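Local coordinates for protein 16S rRNA (adenine(1408)-N(1))-methyltransferase (Escherichia coli, PDB 3P2E) that methylates N1 of adenine 1408 in 16S rRNA of assembled 30S subunits, using S-adenosyl-L-methionine, and so confers resistance to many aminoglycosides, at residues I52-V57 with V83-E88; L2-T7 with E59-I64; R26-L31 with A98-I103. All coordinates share one frame; numbering follows the deposited sequence.

Contact 1 (I52-V57 with V83-E88); sequences IGIDPV and VIAAAE. With SAH (S-adenosyl-L-homocysteine), chain C.
With CG1 of Ile-54 set opposite its carbonyl carbon (chi1 -54°), that branch runs alongside Val-83, CG1 to CB 4.0 Å, while CG2 lies 3.4 Å from Ala-85 O. Asp-55 has its carboxylate trans to the backbone N (chi1 -155°), toward the bound S-adenosyl-L-homocysteine (SAH). The strand ends at Ile-54, yet the backbone of Asp-55 still bonds across: Val-83 N donates to Gly-53 O at 2.8 Å and Asp-55 N to Val-83 O at 3.0 Å, a parallel pairing that fades into a weak bond from Ala-85 N to Asp-55 O. This is the cofactor-binding edge of a Rossmann-like methyltransferase, where an acidic residue just past the end of the second strand grips the ribose hydroxyls. Asp-55 OD1 takes SAH O3' at 2.7 Å, and OD2 takes O2' at 2.8 Å. OD2 spends its anti lone pair on Val-57 N, an Asx turn that should hold the carboxylate's rotation, and Gly-34 N adds a bond to OD1. Pro-56 packs CB against Ala-86 CB and brings CD close to SAH N3. At the adenine, Ala-87 N points almost straight (171°) at SAH N1, 2.8 Å away, and SAH N6 donates to Glu-88 OE1.

Contact 2 (L2-T7 with E59-I64); sequences LILKGT and ENLFDI
Leu-4, on the first strand of the N-terminal beta-hairpin (3-5 with 8-10), reaches over to Leu-61 and to Phe-62 of helix 62-68. That helix belongs to the beta-alpha-beta crossover linking the parallel strands 49-54 and 80-83 of the main sheet, so the hairpin packs here against the outer part of the Rossmann-like fold. The two methyls of Leu-4 divide the work. Leu-4 CD1 meets Leu-61 CB at 3.7 Å, whereas Leu-4 CD2 comes to the rim of the Phe-62 ring, close to its plane and 4.2 Å from CE1; the side chains of Leu-4 and Phe-62 run nearly perpendicular to each other. Gly-6, with a positive phi, turns the chain between the strands, and its carbonyl oxygen accepts a hydrogen bond from Ser-65 OG of the same helix. Thr-7 then closes over the aromatic ring. Its chi1 of 62° tucks OG1 between the backbone N and the carbonyl carbon, which leaves CG2 to lie on the ring face, 3.8 Å from Phe-62 CG. Thr-7 O also passes 3.7 Å from Phe-62 CE1. The ring is sandwiched: Glu-59 CA sits over the centre of the opposite face, 3.8 Å above the plane. On the threonine side the CH-pi contact is almost axial, Thr-7 CB lying 4.0 Å from the Phe-62 centroid and only 5° off the ring normal.

Contact 3 (R26-L31 with A98-I103); sequences RVHIDL and ADSISI
His-28 meets two serines of the partner strand, Ser-100 and Ser-102, along one edge of its side chain. His-28 CB lies 3.5 Å from Ser-100 OG. With chi1 at 178°, CG extends away from the backbone N, and the ring comes to lie alongside the neighbouring strand. His-28 ND1 then meets Ser-100 OG at 2.6 Å, in the plane of the ring, in a short hydrogen bond where either partner may donate. CE1 spans the gap between the two hydroxyls. At the tip, His-28 NE2 donates to Ser-102 OG at 3.1 Å, the oxygen tilted 21° out of the ring plane, and a water also sits against NE2. Ser-102 OG donates to Asp-30 OD1 at 2.7 Å, so the three side chains are linked in a chain of hydrogen bonds on this face of the sheet, and Asp-30 OD2 is held in turn by Thr-33 OG1. At the other end of the strand the Arg-26 guanidinium lays a face over Asp-99 CB. Asp-99 OD2 accepts from Val-27 N at 2.8 Å and pairs with Lys-130. Asp-99 is an extra residue in the register, and Val-27 O takes its N and, weakly, that of Ser-100; beyond it the parallel ladder runs regularly to Leu-31 N and Ser-102 O. On the other face Ile-29 CD1 packs on Ala-98 CB at 3.8 Å. The two strands, 17° apart, are inner strands of the mixed sheet, lying between 49-54 and 133-139, with Val-125 of helix 119-126 against Leu-31 and Ile-101.

Overall arrangement
Contact 3 is the most deeply buried, contact 1 lies further out toward the sheet edge, and contact 2 lies furthest from the centre of the chain. Contacts 1 and 3 share one sheet, since strands 49-54 and 26-31 are neighbours: Ile-52 bonds to the backbone of His-28 and Asp-30, and Ile-54 CD1 packs on Ile-29. Contact 2 joins contact 1 through Ile-84, whose N probably bonds Leu-2 O and whose CD1 touches Leu-4 and Leu-61; contact 2 does not touch contact 3. The chemistry follows place: strand pairing with buried polar side chains in contact 3, pairing that gives way to cofactor recognition in contact 1, and mainly apolar and CH-pi packing in contact 2.

Contact 1 (I52-V57 with V83-E88)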
loop_
_atom_site.group_PDB
_atom_site.type_symbol
_atom_site.label_atom_id
_atom_site.label_comp_id
_atom_site.label_asym_id
_atom_site.label_seq_id
_atom_site.Cartn_x
_atom_site.Cartn_y
_atom_site.Cartn_z
ATOM N N ILE A 52 0.966 0.164 8.006
ATOM C CA ILE A 52 -0.246 0.960 7.924
ATOM C C ILE A 52 -0.954 0.674 6.613
ATOM O O ILE A 52 -0.440 0.999 5.543
ATOM C CB ILE A 52 0.079 2.463 7.989
ATOM C CG1 ILE A 52 0.838 2.766 9.283
ATOM C CG2 ILE A 52 -1.211 3.287 7.919
ATOM C CD1 ILE A 52 1.309 4.207 9.395
ATOM N N GLY A 53 -2.125 0.052 6.705
ATOM C CA GLY A 53 -2.898 -0.269 5.519
ATOM C C GLY A 53 -4.063 0.692 5.412
ATOM O O GLY A 53 -4.866 0.803 6.337
ATOM N N ILE A 54 -4.158 1.370 4.273
ATOM C CA ILE A 54 -5.202 2.362 4.028
ATOM C C ILE A 54 -6.200 1.919 2.957
ATOM O O ILE A 54 -5.807 1.447 1.891
ATOM C CB ILE A 54 -4.580 3.688 3.539
ATOM C CG1 ILE A 54 -3.510 4.169 4.521
ATOM C CG2 ILE A 54 -5.664 4.745 3.373
ATOM C CD1 ILE A 54 -2.736 5.381 4.018
ATOM N N ASP A 55 -7.489 2.070 3.247
ATOM C CA ASP A 55 -8.534 1.739 2.280
ATOM C C ASP A 55 -9.838 2.412 2.697
ATOM O O ASP A 55 -10.170 2.459 3.877
ATOM C CB ASP A 55 -8.765 0.231 2.192
ATOM C CG ASP A 55 -9.349 -0.183 0.852
ATOM O OD1 ASP A 55 -8.624 -0.818 0.065
ATOM O OD2 ASP A 55 -10.525 0.140 0.574
ATOM N N PRO A 56 -10.587 2.954 1.729
ATOM C CA PRO A 56 -11.855 3.617 2.039
ATOM C C PRO A 56 -12.993 2.642 2.343
ATOM O O PRO A 56 -14.037 3.047 2.854
ATOM C CB PRO A 56 -12.122 4.452 0.788
ATOM C CG PRO A 56 -11.502 3.623 -0.299
ATOM C CD PRO A 56 -10.200 3.184 0.325
ATOM N N VAL A 57 -12.793 1.367 2.023
ATOM C CA VAL A 57 -13.813 0.347 2.271
ATOM C C VAL A 57 -13.502 -0.401 3.561
ATOM O O VAL A 57 -12.731 -1.359 3.572
ATOM C CB VAL A 57 -13.891 -0.653 1.098
ATOM C CG1 VAL A 57 -14.927 -1.738 1.398
ATOM C CG2 VAL A 57 -14.246 0.093 -0.188
ATOM N N VAL A 83 -6.222 2.117 8.408
ATOM C CA VAL A 83 -6.720 3.479 8.307
ATOM C C VAL A 83 -7.795 3.557 7.229
ATOM O O VAL A 83 -7.598 3.088 6.109
ATOM C CB VAL A 83 -5.563 4.430 7.939
ATOM C CG1 VAL A 83 -6.089 5.820 7.638
ATOM C CG2 VAL A 83 -4.549 4.460 9.076
ATOM N N ILE A 84 -8.930 4.156 7.572
ATOM C CA ILE A 84 -10.023 4.292 6.622
ATOM C C ILE A 84 -9.947 5.671 5.998
ATOM O O ILE A 84 -10.329 6.670 6.610
ATOM C CB ILE A 84 -11.390 4.107 7.309
ATOM C CG1 ILE A 84 -11.416 2.766 8.055
ATOM C CG2 ILE A 84 -12.501 4.150 6.272
ATOM C CD1 ILE A 84 -11.040 1.557 7.202
ATOM N N ALA A 85 -9.422 5.713 4.779
ATOM C CA ALA A 85 -9.263 6.954 4.041
ATOM C C ALA A 85 -9.049 6.625 2.572
ATOM O O ALA A 85 -8.825 5.467 2.217
ATOM C CB ALA A 85 -8.063 7.732 4.579
ATOM N N ALA A 86 -9.122 7.648 1.727
ATOM C CA ALA A 86 -8.921 7.486 0.290
ATOM C C ALA A 86 -7.732 8.330 -0.154
ATOM O O ALA A 86 -7.339 9.271 0.534
ATOM C CB ALA A 86 -10.174 7.911 -0.463
ATOM N N ALA A 87 -7.175 8.005 -1.317
ATOM C CA ALA A 87 -6.025 8.734 -1.837
ATOM C C ALA A 87 -6.304 10.219 -2.038
ATOM O O ALA A 87 -5.384 11.040 -1.962
ATOM C CB ALA A 87 -5.562 8.110 -3.147
ATOM N N GLU A 88 -7.565 10.563 -2.296
ATOM C CA GLU A 88 -7.948 11.956 -2.512
ATOM C C GLU A 88 -8.056 12.754 -1.213
ATOM O O GLU A 88 -8.064 13.985 -1.237
ATOM C CB GLU A 88 -9.286 12.039 -3.260
ATOM C CG GLU A 88 -9.297 11.338 -4.605
ATOM C CD GLU A 88 -9.876 9.939 -4.535
ATOM O OE1 GLU A 88 -9.570 9.211 -3.569
ATOM O OE2 GLU A 88 -10.634 9.564 -5.454
HETATM N N SAH C . -3.979 -4.013 -2.646
HETATM C CA SAH C . -5.085 -4.811 -2.737
HETATM C CB SAH C . -6.037 -4.273 -3.810
HETATM C CG SAH C . -7.469 -4.718 -3.780
HETATM S SD SAH C . -8.546 -4.081 -5.021
HETATM C C SAH C . -4.623 -6.319 -2.943
HETATM O O SAH C . -5.461 -6.974 -2.485
HETATM O OXT SAH C . -3.654 -6.654 -3.459
HETATM C "C5'" SAH C . -8.370 -2.301 -5.202
HETATM C "C4'" SAH C . -8.518 -1.635 -3.756
HETATM O "O4'" SAH C . -8.206 -0.263 -4.029
HETATM C "C3'" SAH C . -9.908 -1.689 -3.157
HETATM O "O3'" SAH C . -9.877 -2.302 -1.829
HETATM C "C2'" SAH C . -10.402 -0.196 -3.185
HETATM O "O2'" SAH C . -11.261 0.195 -2.136
HETATM C "C1'" SAH C . -9.067 0.579 -3.200
HETATM N N9 SAH C . -9.162 1.961 -3.819
HETATM C C8 SAH C . -9.768 2.298 -5.038
HETATM N N7 SAH C . -9.740 3.596 -5.279
HETATM C C5 SAH C . -9.063 4.102 -4.120
HETATM C C6 SAH C . -8.753 5.479 -3.846
HETATM N N6 SAH C . -9.087 6.479 -4.694
HETATM N N1 SAH C . -8.091 5.681 -2.647
HETATM C C2 SAH C . -7.749 4.639 -1.776
HETATM N N3 SAH C . -8.054 3.309 -2.052
HETATM C C4 SAH C . -8.712 3.141 -3.246
#

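Contact 2 (L2-T7 with E59-I64)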
loop_
_atom_site.group_PDB
_atom_site.type_symbol
_atom_site.label_atom_id
_atom_site.label_comp_id
_atom_site.label_asym_id
_atom_site.label_seq_id
_atom_site.Cartn_x
_atom_site.Cartn_y
_atom_site.Cartn_z
ATOM N N LEU A 2 -9.161 8.223 11.214
ATOM C CA LEU A 2 -10.081 7.073 11.436
ATOM C C LEU A 2 -9.378 5.741 11.232
ATOM O O LEU A 2 -8.794 5.497 10.174
ATOM C CB LEU A 2 -11.270 7.145 10.475
ATOM C CG LEU A 2 -12.307 8.252 10.665
ATOM C CD1 LEU A 2 -13.319 8.189 9.529
ATOM C CD2 LEU A 2 -12.998 8.088 12.012
ATOM N N ILE A 3 -9.437 4.882 12.244
ATOM C CA ILE A 3 -8.833 3.558 12.155
ATOM C C ILE A 3 -9.850 2.521 12.606
ATOM O O ILE A 3 -10.874 2.857 13.208
ATOM C CB ILE A 3 -7.584 3.425 13.052
ATOM C CG1 ILE A 3 -7.987 3.497 14.526
ATOM C CG2 ILE A 3 -6.581 4.518 12.710
ATOM C CD1 ILE A 3 -6.878 3.114 15.485
ATOM N N LEU A 4 -9.570 1.258 12.310
ATOM C CA LEU A 4 -10.460 0.177 12.704
ATOM C C LEU A 4 -9.948 -0.573 13.922
ATOM O O LEU A 4 -8.777 -0.940 13.993
ATOM C CB LEU A 4 -10.631 -0.831 11.566
ATOM C CG LEU A 4 -11.532 -0.487 10.383
ATOM C CD1 LEU A 4 -11.589 -1.695 9.453
ATOM C CD2 LEU A 4 -12.933 -0.138 10.871
ATOM N N LYS A 5 -10.840 -0.787 14.881
ATOM C CA LYS A 5 -10.532 -1.546 16.082
ATOM C C LYS A 5 -11.545 -2.676 15.975
ATOM O O LYS A 5 -12.671 -2.565 16.455
ATOM C CB LYS A 5 -10.782 -0.712 17.341
ATOM C CG LYS A 5 -10.526 -1.468 18.638
ATOM C CD LYS A 5 -10.614 -0.559 19.857
ATOM C CE LYS A 5 -9.490 0.470 19.866
ATOM N NZ LYS A 5 -9.524 1.337 21.078
ATOM N N GLY A 6 -11.145 -3.762 15.327
ATOM C CA GLY A 6 -12.082 -4.848 15.123
ATOM C C GLY A 6 -13.014 -4.337 14.037
ATOM O O GLY A 6 -12.546 -3.866 13.003
ATOM N N THR A 7 -14.323 -4.403 14.265
ATOM C CA THR A 7 -15.286 -3.922 13.277
ATOM C C THR A 7 -15.734 -2.498 13.594
ATOM O O THR A 7 -16.586 -1.940 12.907
ATOM C CB THR A 7 -16.538 -4.824 13.224
ATOM O OG1 THR A 7 -17.208 -4.798 14.493
ATOM C CG2 THR A 7 -16.149 -6.252 12.888
ATOM N N GLU A 59 -15.544 -2.243 5.366
ATOM C CA GLU A 59 -16.220 -3.529 5.438
ATOM C C GLU A 59 -15.371 -4.717 5.031
ATOM O O GLU A 59 -15.484 -5.792 5.615
ATOM C CB GLU A 59 -17.500 -3.510 4.596
ATOM C CG GLU A 59 -18.583 -2.586 5.145
ATOM C CD GLU A 59 -18.422 -1.143 4.705
ATOM O OE1 GLU A 59 -17.380 -0.802 4.108
ATOM O OE2 GLU A 59 -19.350 -0.343 4.964
ATOM N N ASN A 60 -14.512 -4.528 4.039
ATOM C CA ASN A 60 -13.689 -5.634 3.584
ATOM C C ASN A 60 -12.494 -5.938 4.474
ATOM O O ASN A 60 -11.806 -6.941 4.279
ATOM C CB ASN A 60 -13.237 -5.389 2.149
ATOM C CG ASN A 60 -14.382 -5.483 1.163
ATOM O OD1 ASN A 60 -15.467 -5.977 1.495
ATOM N ND2 ASN A 60 -14.143 -5.029 -0.061
ATOM N N LEU A 61 -12.265 -5.084 5.465
ATOM C CA LEU A 61 -11.153 -5.264 6.395
ATOM C C LEU A 61 -11.570 -5.868 7.731
ATOM O O LEU A 61 -10.721 -6.188 8.564
ATOM C CB LEU A 61 -10.481 -3.921 6.666
ATOM C CG LEU A 61 -9.513 -3.405 5.610
ATOM C CD1 LEU A 61 -9.318 -1.911 5.779
ATOM C CD2 LEU A 61 -8.191 -4.160 5.735
ATOM N N PHE A 62 -12.872 -6.023 7.938
ATOM C CA PHE A 62 -13.372 -6.552 9.203
ATOM C C PHE A 62 -12.753 -7.857 9.696
ATOM O O PHE A 62 -12.399 -7.970 10.867
ATOM C CB PHE A 62 -14.898 -6.704 9.143
ATOM C CG PHE A 62 -15.643 -5.395 9.174
ATOM C CD1 PHE A 62 -14.970 -4.193 9.382
ATOM C CD2 PHE A 62 -17.026 -5.367 9.019
ATOM C CE1 PHE A 62 -15.662 -2.985 9.435
ATOM C CE2 PHE A 62 -17.726 -4.164 9.071
ATOM C CZ PHE A 62 -17.040 -2.971 9.280
ATOM N N ASP A 63 -12.627 -8.845 8.819
ATOM C CA ASP A 63 -12.063 -10.123 9.244
ATOM C C ASP A 63 -10.632 -10.016 9.747
ATOM O O ASP A 63 -10.321 -10.474 10.847
ATOM C CB ASP A 63 -12.152 -11.145 8.112
ATOM C CG ASP A 63 -13.520 -11.792 8.027
ATOM O OD1 ASP A 63 -14.528 -11.053 8.019
ATOM O OD2 ASP A 63 -13.589 -13.038 7.968
ATOM N N ILE A 64 -9.754 -9.416 8.954
ATOM C CA ILE A 64 -8.369 -9.288 9.382
ATOM C C ILE A 64 -8.223 -8.286 10.527
ATOM O O ILE A 64 -7.355 -8.436 11.382
ATOM C CB ILE A 64 -7.455 -8.884 8.204
ATOM C CG1 ILE A 64 -7.401 -10.021 7.178
ATOM C CG2 ILE A 64 -6.051 -8.565 8.716
ATOM C CD1 ILE A 64 -6.905 -11.350 7.742
#

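Contact 3 (R26-L31 with A98-I103)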
loop_
_atom_site.group_PDB
_atom_site.type_symbol
_atom_site.label_atom_id
_atom_site.label_comp_id
_atom_site.label_asym_id
_atom_site.label_seq_id
_atom_site.Cartn_x
_atom_site.Cartn_y
_atom_site.Cartn_z
ATOM N N ARG A 26 10.975 1.242 11.399
ATOM C CA ARG A 26 10.491 1.635 10.076
ATOM C C ARG A 26 8.969 1.670 10.036
ATOM O O ARG A 26 8.297 1.051 10.860
ATOM C CB ARG A 26 10.970 0.651 9.001
ATOM C CG ARG A 26 12.473 0.465 8.924
ATOM C CD ARG A 26 12.872 -0.554 7.863
ATOM N NE ARG A 26 12.844 -0.012 6.504
ATOM C CZ ARG A 26 11.749 0.136 5.762
ATOM N NH1 ARG A 26 10.561 -0.220 6.234
ATOM N NH2 ARG A 26 11.845 0.642 4.539
ATOM N N VAL A 27 8.439 2.409 9.071
ATOM C CA VAL A 27 6.998 2.509 8.874
ATOM C C VAL A 27 6.715 2.261 7.394
ATOM O O VAL A 27 7.332 2.876 6.526
ATOM C CB VAL A 27 6.458 3.917 9.251
ATOM C CG1 VAL A 27 4.983 4.038 8.858
ATOM C CG2 VAL A 27 6.620 4.152 10.742
ATOM N N HIS A 28 5.792 1.347 7.112
ATOM C CA HIS A 28 5.429 1.035 5.739
ATOM C C HIS A 28 3.946 1.319 5.541
ATOM O O HIS A 28 3.126 0.917 6.359
ATOM C CB HIS A 28 5.689 -0.445 5.431
ATOM C CG HIS A 28 5.284 -0.845 4.048
ATOM N ND1 HIS A 28 6.078 -0.611 2.945
ATOM C CD2 HIS A 28 4.139 -1.394 3.578
ATOM C CE1 HIS A 28 5.437 -0.998 1.854
ATOM N NE2 HIS A 28 4.258 -1.474 2.212
ATOM N N ILE A 29 3.611 2.016 4.460
ATOM C CA ILE A 29 2.217 2.315 4.150
ATOM C C ILE A 29 1.804 1.578 2.879
ATOM O O ILE A 29 2.513 1.618 1.872
ATOM C CB ILE A 29 1.976 3.834 3.922
ATOM C CG1 ILE A 29 2.128 4.596 5.243
ATOM C CG2 ILE A 29 0.572 4.060 3.342
ATOM C CD1 ILE A 29 1.929 6.111 5.122
ATOM N N ASP A 30 0.668 0.890 2.944
ATOM C CA ASP A 30 0.128 0.179 1.791
ATOM C C ASP A 30 -1.203 0.866 1.495
ATOM O O ASP A 30 -2.167 0.731 2.258
ATOM C CB ASP A 30 -0.081 -1.304 2.115
ATOM C CG ASP A 30 -0.556 -2.104 0.915
ATOM O OD1 ASP A 30 -0.032 -1.871 -0.195
ATOM O OD2 ASP A 30 -1.445 -2.973 1.082
ATOM N N LEU A 31 -1.232 1.629 0.405
ATOM C CA LEU A 31 -2.421 2.380 -0.011
ATOM C C LEU A 31 -3.334 1.525 -0.891
ATOM O O LEU A 31 -2.872 0.906 -1.847
ATOM C CB LEU A 31 -1.982 3.639 -0.760
ATOM C CG LEU A 31 -3.064 4.552 -1.345
ATOM C CD1 LEU A 31 -4.030 5.003 -0.254
ATOM C CD2 LEU A 31 -2.393 5.744 -2.001
ATOM N N ALA A 98 6.343 7.663 6.414
ATOM C CA ALA A 98 6.749 6.367 5.875
ATOM C C ALA A 98 8.130 6.187 5.255
ATOM O O ALA A 98 8.621 7.035 4.514
ATOM C CB ALA A 98 5.693 5.891 4.886
ATOM N N ASP A 99 8.744 5.046 5.565
ATOM C CA ASP A 99 10.045 4.690 5.012
ATOM C C ASP A 99 9.808 4.047 3.647
ATOM O O ASP A 99 10.705 4.004 2.802
ATOM C CB ASP A 99 10.754 3.684 5.926
ATOM C CG ASP A 99 11.217 4.304 7.216
ATOM O OD1 ASP A 99 12.312 4.912 7.220
ATOM O OD2 ASP A 99 10.487 4.198 8.222
ATOM N N SER A 100 8.593 3.544 3.440
ATOM C CA SER A 100 8.236 2.896 2.184
ATOM C C SER A 100 6.734 2.960 1.941
ATOM O O SER A 100 5.943 2.938 2.883
ATOM C CB SER A 100 8.698 1.437 2.189
ATOM O OG SER A 100 8.226 0.750 3.335
ATOM N N ILE A 101 6.355 3.054 0.670
ATOM C CA ILE A 101 4.953 3.137 0.277
ATOM C C ILE A 101 4.686 2.204 -0.886
ATOM O O ILE A 101 5.467 2.138 -1.832
ATOM C CB ILE A 101 4.566 4.568 -0.175
ATOM C CG1 ILE A 101 4.677 5.547 0.993
ATOM C CG2 ILE A 101 3.144 4.577 -0.720
ATOM C CD1 ILE A 101 6.089 5.887 1.394
ATOM N N SER A 102 3.575 1.484 -0.819
ATOM C CA SER A 102 3.229 0.573 -1.891
ATOM C C SER A 102 1.777 0.717 -2.321
ATOM O O SER A 102 0.918 1.125 -1.538
ATOM C CB SER A 102 3.476 -0.875 -1.460
ATOM O OG SER A 102 2.634 -1.229 -0.375
ATOM N N ILE A 103 1.536 0.420 -3.593
ATOM C CA ILE A 103 0.197 0.408 -4.173
ATOM C C ILE A 103 0.233 -0.890 -4.974
ATOM O O ILE A 103 0.925 -0.986 -5.994
ATOM C CB ILE A 103 -0.069 1.615 -5.108
ATOM C CG1 ILE A 103 -0.042 2.918 -4.299
ATOM C CG2 ILE A 103 -1.444 1.471 -5.764
ATOM C CD1 ILE A 103 -0.319 4.175 -5.125
HETATM O O HOH W 1 2.801 -3.448 0.841
#